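Local coordinates for glutathione-dependent peroxiredoxin (Sinorhizobium meliloti, PDB 3UMA), which probably reduces hydrogen peroxide and organic hydroperoxides to water and alcohols at the expense of glutathione, as a thiol-specific peroxidase of the Prx5 subfamily, at residues 67-81 with 105-119. Sequence-based numbering, arbitrary orientation.
Sequences AFTPTCSLNHLPGYL and VMGAWATHSGGMGKI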
ATOM      1  N   ALA A  67      -7.897   5.914   3.340  1.00 16.10           N
ATOM      2  CA  ALA A  67      -8.564   5.237   4.426  1.00 16.18           C
ATOM      3  C   ALA A  67     -10.038   5.672   4.516  1.00 16.29           C
ATOM      4  O   ALA A  67     -10.361   6.853   4.312  1.00 15.75           O
ATOM      5  CB  ALA A  67      -7.855   5.541   5.735  1.00 16.18           C
ATOM      6  N   PHE A  68     -10.905   4.711   4.841  1.00 16.53           N
ATOM      7  CA  PHE A  68     -12.355   4.920   4.987  1.00 17.49           C
ATOM      8  C   PHE A  68     -13.113   5.270   3.699  1.00 17.88           C
ATOM      9  O   PHE A  68     -14.325   5.475   3.741  1.00 18.77           O
ATOM     10  CB  PHE A  68     -12.687   5.918   6.121  1.00 17.07           C
ATOM     11  CG  PHE A  68     -12.234   5.448   7.497  1.00 17.14           C
ATOM     12  CD1 PHE A  68     -12.974   4.516   8.210  1.00 17.13           C
ATOM     13  CD2 PHE A  68     -11.059   5.934   8.056  1.00 17.65           C
ATOM     14  CE1 PHE A  68     -12.556   4.086   9.480  1.00 18.82           C
ATOM     15  CE2 PHE A  68     -10.617   5.502   9.317  1.00 17.08           C
ATOM     16  CZ  PHE A  68     -11.371   4.582  10.032  1.00 17.60           C
ATOM     17  N   THR A  69     -12.421   5.373   2.565  1.00 18.54           N
ATOM     18  CA  THR A  69     -13.117   5.617   1.304  1.00 19.63           C
ATOM     19  C   THR A  69     -13.696   4.277   0.802  1.00 19.49           C
ATOM     20  O   THR A  69     -13.150   3.223   1.118  1.00 19.78           O
ATOM     21  CB  THR A  69     -12.230   6.316   0.250  1.00 20.03           C
ATOM     22  OG1 THR A  69     -11.233   5.406  -0.222  1.00 23.29           O
ATOM     23  CG2 THR A  69     -11.549   7.556   0.843  1.00 20.76           C
ATOM     24  N   PRO A  70     -14.825   4.313   0.058  1.00 19.64           N
ATOM     25  CA  PRO A  70     -15.580   3.084  -0.255  1.00 18.93           C
ATOM     26  C   PRO A  70     -14.820   1.971  -1.001  1.00 18.26           C
ATOM     27  O   PRO A  70     -14.863   0.826  -0.564  1.00 18.06           O
ATOM     28  CB  PRO A  70     -16.756   3.609  -1.097  1.00 19.46           C
ATOM     29  CG  PRO A  70     -16.925   5.053  -0.595  1.00 19.38           C
ATOM     30  CD  PRO A  70     -15.505   5.506  -0.486  1.00 19.30           C
ATOM     31  N   THR A  71     -14.151   2.281  -2.104  1.00 17.71           N
ATOM     32  CA  THR A  71     -13.443   1.236  -2.842  1.00 18.39           C
ATOM     33  C   THR A  71     -12.312   0.681  -1.971  1.00 17.86           C
ATOM     34  O   THR A  71     -12.119  -0.537  -1.885  1.00 18.17           O
ATOM     35  CB  THR A  71     -12.906   1.732  -4.207  1.00 18.65           C
ATOM     36  OG1 THR A  71     -14.000   2.164  -5.014  1.00 19.95           O
ATOM     37  CG2 THR A  71     -12.159   0.593  -4.962  1.00 19.03           C
ATOM     38  N   CYS A  72     -11.610   1.573  -1.278  1.00 16.95           N
ATOM     39  CA  CYS A  72     -10.515   1.154  -0.399  1.00 16.52           C
ATOM     40  C   CYS A  72     -11.009   0.295   0.772  1.00 16.65           C
ATOM     41  O   CYS A  72     -10.429  -0.736   1.048  1.00 15.87           O
ATOM     42  CB  CYS A  72      -9.731   2.367   0.090  1.00 15.99           C
ATOM     43  SG  CYS A  72      -9.291   3.536  -1.217  1.00 14.88           S
ATOM     44  N   SER A  73     -12.093   0.708   1.434  1.00 17.57           N
ATOM     45  CA  SER A  73     -12.565   0.034   2.676  1.00 18.99           C
ATOM     46  C   SER A  73     -13.513  -1.149   2.479  1.00 19.78           C
ATOM     47  O   SER A  73     -13.559  -2.049   3.314  1.00 19.61           O
ATOM     48  CB  SER A  73     -13.279   1.020   3.608  1.00 18.53           C
ATOM     49  OG  SER A  73     -12.540   2.204   3.750  1.00 20.22           O
ATOM     50  N   LEU A  74     -14.310  -1.115   1.417  1.00 21.00           N
ATOM     51  CA  LEU A  74     -15.306  -2.163   1.187  1.00 22.59           C
ATOM     52  C   LEU A  74     -14.784  -3.264   0.288  1.00 23.27           C
ATOM     53  O   LEU A  74     -15.306  -4.380   0.298  1.00 24.48           O
ATOM     54  CB  LEU A  74     -16.579  -1.584   0.553  1.00 22.73           C
ATOM     55  CG  LEU A  74     -17.394  -0.584   1.379  1.00 24.42           C
ATOM     56  CD1 LEU A  74     -18.377   0.137   0.457  1.00 24.77           C
ATOM     57  CD2 LEU A  74     -18.126  -1.308   2.512  1.00 25.91           C
ATOM     58  N   ASN A  75     -13.761  -2.938  -0.490  1.00 23.16           N
ATOM     59  CA  ASN A  75     -13.298  -3.778  -1.576  1.00 23.14           C
ATOM     60  C   ASN A  75     -11.789  -4.122  -1.458  1.00 22.19           C
ATOM     61  O   ASN A  75     -11.438  -5.270  -1.237  1.00 21.81           O
ATOM     62  CB  ASN A  75     -13.588  -3.009  -2.877  1.00 23.92           C
ATOM     63  CG  ASN A  75     -13.543  -3.871  -4.106  1.00 28.20           C
ATOM     64  OD1 ASN A  75     -12.597  -4.628  -4.322  1.00 31.15           O
ATOM     65  ND2 ASN A  75     -14.572  -3.741  -4.948  1.00 32.56           N
ATOM     66  N   HIS A  76     -10.918  -3.119  -1.599  1.00 20.75           N
ATOM     67  CA  HIS A  76      -9.480  -3.339  -1.775  1.00 19.92           C
ATOM     68  C   HIS A  76      -8.865  -3.975  -0.507  1.00 20.07           C
ATOM     69  O   HIS A  76      -8.328  -5.079  -0.561  1.00 19.41           O
ATOM     70  CB  HIS A  76      -8.811  -2.020  -2.189  1.00 19.79           C
ATOM     71  CG  HIS A  76      -7.447  -2.160  -2.808  1.00 19.27           C
ATOM     72  ND1 HIS A  76      -6.960  -3.343  -3.322  1.00 18.85           N
ATOM     73  CD2 HIS A  76      -6.483  -1.234  -3.029  1.00 19.17           C
ATOM     74  CE1 HIS A  76      -5.750  -3.146  -3.817  1.00 17.43           C
ATOM     75  NE2 HIS A  76      -5.440  -1.870  -3.661  1.00 20.84           N
ATOM     76  N   LEU A  77      -9.008  -3.312   0.635  1.00 19.94           N
ATOM     77  CA  LEU A  77      -8.456  -3.818   1.891  1.00 19.91           C
ATOM     78  C   LEU A  77      -9.077  -5.129   2.379  1.00 20.95           C
ATOM     79  O   LEU A  77      -8.341  -6.056   2.727  1.00 20.68           O
ATOM     80  CB  LEU A  77      -8.545  -2.751   2.994  1.00 19.76           C
ATOM     81  CG  LEU A  77      -8.154  -3.180   4.415  1.00 18.57           C
ATOM     82  CD1 LEU A  77      -6.660  -3.512   4.464  1.00 16.81           C
ATOM     83  CD2 LEU A  77      -8.522  -2.099   5.438  1.00 16.70           C
ATOM     84  N   PRO A  78     -10.429  -5.216   2.428  1.00 21.62           N
ATOM     85  CA  PRO A  78     -11.012  -6.492   2.867  1.00 21.94           C
ATOM     86  C   PRO A  78     -10.510  -7.674   2.059  1.00 22.25           C
ATOM     87  O   PRO A  78     -10.354  -8.750   2.619  1.00 22.84           O
ATOM     88  CB  PRO A  78     -12.518  -6.300   2.648  1.00 22.00           C
ATOM     89  CG  PRO A  78     -12.714  -4.841   2.756  1.00 22.59           C
ATOM     90  CD  PRO A  78     -11.471  -4.208   2.160  1.00 21.21           C
ATOM     91  N   GLY A  79     -10.232  -7.474   0.772  1.00 22.50           N
ATOM     92  CA  GLY A  79      -9.689  -8.538  -0.077  1.00 22.25           C
ATOM     93  C   GLY A  79      -8.360  -9.066   0.449  1.00 22.67           C
ATOM     94  O   GLY A  79      -8.148 -10.280   0.513  1.00 22.30           O
ATOM     95  N   TYR A  80      -7.449  -8.160   0.804  1.00 22.50           N
ATOM     96  CA  TYR A  80      -6.189  -8.576   1.422  1.00 22.71           C
ATOM     97  C   TYR A  80      -6.363  -9.176   2.810  1.00 23.73           C
ATOM     98  O   TYR A  80      -5.646 -10.113   3.149  1.00 24.05           O
ATOM     99  CB  TYR A  80      -5.138  -7.463   1.411  1.00 21.88           C
ATOM    100  CG  TYR A  80      -4.574  -7.271   0.025  1.00 20.38           C
ATOM    101  CD1 TYR A  80      -3.499  -8.037  -0.418  1.00 18.49           C
ATOM    102  CD2 TYR A  80      -5.154  -6.373  -0.866  1.00 16.63           C
ATOM    103  CE1 TYR A  80      -3.004  -7.897  -1.694  1.00 16.17           C
ATOM    104  CE2 TYR A  80      -4.670  -6.225  -2.128  1.00 15.13           C
ATOM    105  CZ  TYR A  80      -3.590  -6.987  -2.549  1.00 17.35           C
ATOM    106  OH  TYR A  80      -3.101  -6.842  -3.830  1.00 14.55           O
ATOM    107  N   LEU A  81      -7.308  -8.673   3.604  1.00 24.56           N
ATOM    108  CA  LEU A  81      -7.555  -9.277   4.918  1.00 25.91           C
ATOM    109  C   LEU A  81      -8.174 -10.674   4.783  1.00 27.25           C
ATOM    110  O   LEU A  81      -7.820 -11.586   5.528  1.00 27.43           O
ATOM    111  CB  LEU A  81      -8.426  -8.382   5.810  1.00 25.59           C
ATOM    112  CG  LEU A  81      -7.866  -6.979   6.102  1.00 24.44           C
ATOM    113  CD1 LEU A  81      -8.772  -6.195   7.008  1.00 21.44           C
ATOM    114  CD2 LEU A  81      -6.462  -7.061   6.706  1.00 23.56           C
ATOM    115  N   VAL A 105      -5.609   8.498  11.542  1.00 15.84           N
ATOM    116  CA  VAL A 105      -6.628   7.926  10.668  1.00 15.90           C
ATOM    117  C   VAL A 105      -6.215   6.507  10.260  1.00 15.77           C
ATOM    118  O   VAL A 105      -7.033   5.594  10.302  1.00 14.85           O
ATOM    119  CB  VAL A 105      -6.920   8.882   9.474  1.00 15.65           C
ATOM    120  CG1 VAL A 105      -7.721   8.192   8.381  1.00 15.82           C
ATOM    121  CG2 VAL A 105      -7.689  10.127  10.006  1.00 15.48           C
HETATM  122  N   MSE A 106      -4.941   6.320   9.891  1.00 16.58           N
HETATM  123  CA  MSE A 106      -4.444   4.977   9.554  1.00 18.24           C
HETATM  124  C   MSE A 106      -4.686   3.995  10.685  1.00 17.86           C
HETATM  125  O   MSE A 106      -5.235   2.918  10.455  1.00 18.97           O
HETATM  126  CB  MSE A 106      -2.956   4.983   9.157  1.00 17.83           C
HETATM  127  CG  MSE A 106      -2.709   5.538   7.783  1.00 22.00           C
HETATM  128 SE   MSE A 106      -3.867   4.691   6.415  1.00 35.59          SE
HETATM  129  CE  MSE A 106      -2.883   3.060   5.940  1.00 24.01           C
ATOM    130  N   GLY A 107      -4.329   4.391  11.909  1.00 18.27           N
ATOM    131  CA  GLY A 107      -4.579   3.560  13.108  1.00 17.85           C
ATOM    132  C   GLY A 107      -6.042   3.266  13.370  1.00 18.39           C
ATOM    133  O   GLY A 107      -6.415   2.131  13.684  1.00 18.54           O
ATOM    134  N   ALA A 108      -6.892   4.283  13.259  1.00 18.14           N
ATOM    135  CA  ALA A 108      -8.333   4.057  13.384  1.00 18.59           C
ATOM    136  C   ALA A 108      -8.865   3.082  12.318  1.00 18.63           C
ATOM    137  O   ALA A 108      -9.730   2.238  12.591  1.00 18.81           O
ATOM    138  CB  ALA A 108      -9.080   5.385  13.326  1.00 18.69           C
ATOM    139  N   TRP A 109      -8.329   3.184  11.108  1.00 19.25           N
ATOM    140  CA  TRP A 109      -8.745   2.299  10.011  1.00 19.35           C
ATOM    141  C   TRP A 109      -8.289   0.860  10.237  1.00 19.70           C
ATOM    142  O   TRP A 109      -9.019  -0.086   9.939  1.00 19.65           O
ATOM    143  CB  TRP A 109      -8.193   2.818   8.687  1.00 18.70           C
ATOM    144  CG  TRP A 109      -8.890   2.275   7.447  1.00 18.99           C
ATOM    145  CD1 TRP A 109     -10.233   2.018   7.295  1.00 16.21           C
ATOM    146  CD2 TRP A 109      -8.279   1.984   6.179  1.00 16.76           C
ATOM    147  NE1 TRP A 109     -10.486   1.582   6.017  1.00 17.77           N
ATOM    148  CE2 TRP A 109      -9.309   1.553   5.307  1.00 17.95           C
ATOM    149  CE3 TRP A 109      -6.958   2.050   5.695  1.00 16.58           C
ATOM    150  CZ2 TRP A 109      -9.061   1.160   3.969  1.00 17.48           C
ATOM    151  CZ3 TRP A 109      -6.711   1.681   4.361  1.00 17.53           C
ATOM    152  CH2 TRP A 109      -7.765   1.238   3.514  1.00 16.12           C
ATOM    153  N   ALA A 110      -7.082   0.698  10.764  1.00 20.76           N
ATOM    154  CA  ALA A 110      -6.588  -0.633  11.155  1.00 21.70           C
ATOM    155  C   ALA A 110      -7.561  -1.298  12.127  1.00 22.23           C
ATOM    156  O   ALA A 110      -7.920  -2.470  11.974  1.00 21.97           O
ATOM    157  CB  ALA A 110      -5.207  -0.513  11.778  1.00 21.76           C
ATOM    158  N   THR A 111      -7.998  -0.532  13.124  1.00 23.16           N
ATOM    159  CA  THR A 111      -8.838  -1.064  14.200  1.00 23.67           C
ATOM    160  C   THR A 111     -10.231  -1.378  13.649  1.00 24.24           C
ATOM    161  O   THR A 111     -10.787  -2.455  13.890  1.00 24.68           O
ATOM    162  CB  THR A 111      -8.925  -0.041  15.372  1.00 23.76           C
ATOM    163  OG1 THR A 111      -7.612   0.199  15.897  1.00 25.49           O
ATOM    164  CG2 THR A 111      -9.853  -0.537  16.496  1.00 23.71           C
ATOM    165  N   HIS A 112     -10.791  -0.450  12.886  1.00 24.20           N
ATOM    166  CA  HIS A 112     -12.160  -0.629  12.445  1.00 25.43           C
ATOM    167  C   HIS A 112     -12.348  -1.575  11.263  1.00 25.01           C
ATOM    168  O   HIS A 112     -13.409  -2.157  11.107  1.00 25.34           O
ATOM    169  CB  HIS A 112     -12.847   0.722  12.277  1.00 25.73           C
ATOM    170  CG  HIS A 112     -13.011   1.440  13.585  1.00 28.79           C
ATOM    171  ND1 HIS A 112     -12.498   2.700  13.822  1.00 29.86           N
ATOM    172  CD2 HIS A 112     -13.572   1.037  14.751  1.00 29.30           C
ATOM    173  CE1 HIS A 112     -12.772   3.057  15.064  1.00 30.88           C
ATOM    174  NE2 HIS A 112     -13.424   2.065  15.649  1.00 32.36           N
ATOM    175  N   SER A 113     -11.312  -1.752  10.462  1.00 24.78           N
ATOM    176  CA  SER A 113     -11.348  -2.758   9.410  1.00 25.43           C
ATOM    177  C   SER A 113     -11.084  -4.172   9.948  1.00 26.06           C
ATOM    178  O   SER A 113     -11.286  -5.151   9.228  1.00 26.28           O
ATOM    179  CB  SER A 113     -10.302  -2.441   8.363  1.00 24.71           C
ATOM    180  OG  SER A 113      -9.000  -2.556   8.916  1.00 24.47           O
ATOM    181  N   GLY A 114     -10.601  -4.269  11.188  1.00 26.86           N
ATOM    182  CA  GLY A 114     -10.185  -5.555  11.771  1.00 27.16           C
ATOM    183  C   GLY A 114      -8.824  -6.006  11.258  1.00 27.86           C
ATOM    184  O   GLY A 114      -8.445  -7.163  11.426  1.00 28.05           O
ATOM    185  N   GLY A 115      -8.078  -5.089  10.643  1.00 28.20           N
ATOM    186  CA  GLY A 115      -6.746  -5.394  10.130  1.00 28.67           C
ATOM    187  C   GLY A 115      -5.592  -5.148  11.094  1.00 29.34           C
ATOM    188  O   GLY A 115      -4.451  -5.522  10.813  1.00 28.26           O
HETATM  189  N   MSE A 116      -5.877  -4.524  12.231  1.00 30.28           N
HETATM  190  CA  MSE A 116      -4.838  -4.262  13.233  1.00 32.01           C
HETATM  191  C   MSE A 116      -4.101  -5.550  13.613  1.00 31.77           C
HETATM  192  O   MSE A 116      -4.722  -6.526  14.032  1.00 31.97           O
HETATM  193  CB  MSE A 116      -5.441  -3.616  14.488  1.00 32.49           C
HETATM  194  CG  MSE A 116      -4.410  -3.283  15.556  1.00 36.93           C
HETATM  195 SE   MSE A 116      -3.124  -1.970  14.914  1.00 50.34          SE
HETATM  196  CE  MSE A 116      -4.036  -0.334  15.517  1.00 45.76           C
ATOM    197  N   GLY A 117      -2.787  -5.546  13.435  1.00 31.65           N
ATOM    198  CA  GLY A 117      -1.948  -6.683  13.790  1.00 31.96           C
ATOM    199  C   GLY A 117      -1.832  -7.767  12.736  1.00 32.45           C
ATOM    200  O   GLY A 117      -1.021  -8.688  12.878  1.00 33.09           O
ATOM    201  N   LYS A 118      -2.641  -7.678  11.682  1.00 31.77           N
ATOM    202  CA  LYS A 118      -2.645  -8.691  10.630  1.00 31.06           C
ATOM    203  C   LYS A 118      -1.770  -8.254   9.469  1.00 30.39           C
ATOM    204  O   LYS A 118      -1.232  -9.086   8.737  1.00 30.83           O
ATOM    205  CB  LYS A 118      -4.062  -8.926  10.099  1.00 31.68           C
ATOM    206  CG  LYS A 118      -5.169  -9.022  11.141  1.00 33.23           C
ATOM    207  CD  LYS A 118      -5.332 -10.422  11.695  1.00 37.38           C
ATOM    208  CE  LYS A 118      -6.604 -10.497  12.553  1.00 40.24           C
ATOM    209  NZ  LYS A 118      -6.369 -11.317  13.777  1.00 42.38           N
ATOM    210  N   ILE A 119      -1.646  -6.940   9.312  1.00 28.86           N
ATOM    211  CA  ILE A 119      -1.083  -6.316   8.130  1.00 27.59           C
ATOM    212  C   ILE A 119      -0.536  -4.960   8.569  1.00 25.98           C
ATOM    213  O   ILE A 119      -1.081  -4.357   9.488  1.00 25.35           O
ATOM    214  CB  ILE A 119      -2.220  -6.224   7.052  1.00 28.25           C
ATOM    215  CG1 ILE A 119      -2.096  -7.371   6.062  1.00 28.68           C
ATOM    216  CG2 ILE A 119      -2.300  -4.885   6.326  1.00 28.59           C
ATOM    217  CD1 ILE A 119      -3.415  -7.902   5.615  1.00 31.88           C
TER
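Trp109 of helix 105-113 is held between Ala67 and Phe68 on one side and Leu77 of helix 70-81 on the other. Helix 70-81 holds Cys72, the predicted peroxidatic cysteine of this thioredoxin-fold peroxiredoxin. The helix axes cross at -62°, and the indole reaches from one helix to the other. Its CG is anti to the backbone N (chi1 -162°), sending the ring toward helix 70-81.

Both faces of the indole take CH-pi contacts. Ala67 CA sits 3.7 Å from the centroid of the six-membered ring. Leu77 CD2 covers the opposite face, 3.8 Å from the same centroid and nearer the rim. Cys72 meets the indole edge through its backbone carbonyl. The Phe68 ring lies oblique to the five-membered ring, with planes at 49°, and Trp109 CD1 stands over the centre of the phenyl face.

Apolar contacts extend the interface at both ends. Ala67 CB touches Val105 CG1 at 3.7 Å. At the far end, Leu81 CD2 packs tightly on Ile119 CD1, while Leu81 CD1 rests against Gly115 CA. Phe121 of strand 120-123 backs Leu77 and Ser113.

One weak hydrogen bond crosses the contact; the others stay within one segment. Ser113 OG donates to Trp109 O and accepts from Gly115 N in an ST turn, beside the Schellman motif at Gly114. Ser73 OG donates to Thr69 O at 2.9 Å and accepts the weak, bent bond from Trp109 NE1 at 3.1 Å.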